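Local structure of maleylacetate reductase (Rhizobium, 3W5S) at residues V279-P282 / Y283-Y287. The protein catalyses the NADH-dependent reduction of maleylacetate to 3-oxoadipate in the catabolism of gamma-resorcylate. Sequence-based numbering, arbitrary orientation.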
loop_
_atom_site.group_PDB
_atom_site.type_symbol
_atom_site.label_atom_id
_atom_site.label_comp_id
_atom_site.label_asym_id
_atom_site.label_seq_id
_atom_site.Cartn_x
_atom_site.Cartn_y
_atom_site.Cartn_z
ATOM N N VAL A 279 -27.361 7.213 -3.658
ATOM C CA VAL A 279 -28.679 6.743 -3.234
ATOM C C VAL A 279 -28.622 5.360 -2.597
ATOM O O VAL A 279 -29.224 5.143 -1.544
ATOM C CB VAL A 279 -29.645 6.715 -4.418
ATOM C CG1 VAL A 279 -30.927 5.962 -4.001
ATOM C CG2 VAL A 279 -29.978 8.156 -4.815
ATOM N N LEU A 280 -27.871 4.445 -3.193
ATOM C CA LEU A 280 -27.902 3.066 -2.714
ATOM C C LEU A 280 -27.096 2.839 -1.438
ATOM O O LEU A 280 -27.423 1.952 -0.654
ATOM C CB LEU A 280 -27.385 2.108 -3.792
ATOM C CG LEU A 280 -28.333 1.865 -4.946
ATOM C CD1 LEU A 280 -27.616 1.029 -5.994
ATOM C CD2 LEU A 280 -29.568 1.147 -4.454
ATOM N N LEU A 281 -26.045 3.633 -1.247
ATOM C CA LEU A 281 -25.044 3.289 -0.200
ATOM C C LEU A 281 -25.618 3.098 1.218
ATOM O O LEU A 281 -25.262 2.143 1.883
ATOM C CB LEU A 281 -23.886 4.307 -0.221
ATOM C CG LEU A 281 -22.703 3.865 0.674
ATOM C CD1 LEU A 281 -22.066 2.560 0.191
ATOM C CD2 LEU A 281 -21.672 4.973 0.733
ATOM N N PRO A 282 -26.545 3.961 1.671
ATOM C CA PRO A 282 -27.015 3.717 3.054
ATOM C C PRO A 282 -27.739 2.363 3.165
ATOM O O PRO A 282 -27.680 1.692 4.220
ATOM C CB PRO A 282 -27.966 4.904 3.316
ATOM C CG PRO A 282 -27.426 5.985 2.386
ATOM C CD PRO A 282 -27.058 5.238 1.125
ATOM N N TYR A 283 -28.431 1.964 2.091
ATOM C CA TYR A 283 -29.226 0.720 2.119
ATOM C C TYR A 283 -28.351 -0.517 1.993
ATOM O O TYR A 283 -28.584 -1.517 2.659
ATOM C CB TYR A 283 -30.331 0.720 1.035
ATOM C CG TYR A 283 -31.203 1.929 1.161
ATOM C CD1 TYR A 283 -32.197 1.986 2.145
ATOM C CD2 TYR A 283 -31.006 3.045 0.351
ATOM C CE1 TYR A 283 -32.985 3.137 2.288
ATOM C CE2 TYR A 283 -31.817 4.178 0.472
ATOM C CZ TYR A 283 -32.778 4.205 1.448
ATOM O OH TYR A 283 -33.565 5.313 1.618
ATOM N N THR A 284 -27.363 -0.456 1.108
ATOM C CA THR A 284 -26.512 -1.631 0.920
ATOM C C THR A 284 -25.636 -1.824 2.164
ATOM O O THR A 284 -25.491 -2.953 2.658
ATOM C CB THR A 284 -25.687 -1.508 -0.347
ATOM O OG1 THR A 284 -24.982 -0.270 -0.294
ATOM C CG2 THR A 284 -26.600 -1.549 -1.589
ATOM N N ILE A 285 -25.102 -0.731 2.717
ATOM C CA ILE A 285 -24.355 -0.839 3.976
ATOM C C ILE A 285 -25.235 -1.293 5.139
ATOM O O ILE A 285 -24.832 -2.185 5.887
ATOM C CB ILE A 285 -23.613 0.474 4.298
ATOM C CG1 ILE A 285 -22.583 0.782 3.202
ATOM C CG2 ILE A 285 -22.930 0.405 5.674
ATOM C CD1 ILE A 285 -21.513 -0.290 2.975
ATOM N N ALA A 286 -26.457 -0.760 5.272
ATOM C CA ALA A 286 -27.353 -1.229 6.324
ATOM C C ALA A 286 -27.628 -2.728 6.212
ATOM O O ALA A 286 -27.704 -3.424 7.224
ATOM C CB ALA A 286 -28.679 -0.460 6.274
ATOM N N TYR A 287 -27.783 -3.213 4.982
ATOM C CA TYR A 287 -28.038 -4.640 4.766
ATOM C C TYR A 287 -26.871 -5.502 5.246
ATOM O O TYR A 287 -27.058 -6.475 5.983
ATOM C CB TYR A 287 -28.333 -4.860 3.279
ATOM C CG TYR A 287 -28.637 -6.294 2.889
ATOM C CD1 TYR A 287 -29.910 -6.828 3.037
ATOM C CD2 TYR A 287 -27.632 -7.113 2.350
ATOM C CE1 TYR A 287 -30.175 -8.136 2.671
ATOM C CE2 TYR A 287 -27.908 -8.413 1.968
ATOM C CZ TYR A 287 -29.166 -8.915 2.130
ATOM O OH TYR A 287 -29.458 -10.216 1.764
#
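The ring of Y283 reaches back along helix 273-289 and sets its edge against the carbonyl oxygen of V279. CD2 of Y283 lies 3.3 Å from V279 O, and this oxygen sits near the ring plane. The first torsion explains the approach: CG is anti to the carbonyl carbon of Y283 (chi1 -55°), which turns the ring toward the preceding turn. P282 N has no hydrogen to give to the turn before, and the helix is kinked here. Y283 N stays 4.9 Å from V279 O, its usual helical partner. It makes a weak bond to L280 O instead, at 2.9 Å. From T284 N the regular bonds resume. T284 N meets L280 O at 3.0 Å, nearly in line with the carbonyl. A286 N bonds to P282 O at 2.9 Å from above the carbonyl plane, 37° out of it.

The T284 hydroxyl folds back over the same turn. With chi1 at 54°, OG1 sits between the backbone N and the carbonyl carbon, 3.3 Å from both L280 O and L281 O. Its main polar partner is H258 ND1 on helix 257-269; the two carbonyls are weak alternatives. On another side of the helix, L281 and I285 lie side by side and point the same way, with CD1 of L281 3.5 Å from CG1 of I285. I285 also packs on helix 307-318.

Y283 OH is hydrogen-bonded to A368 O, tying this helix to the C-terminal end of the chain. Without this ring and hydroxyl, as with an alanine here, the V279 carbonyl would probably lose its aromatic neighbour and A368 O its hydroxyl partner. The chemistry implies a buried proline kink in the alpha-helical C-terminal domain, where an aromatic edge flanks a carbonyl that lacks its bond from Y283 N.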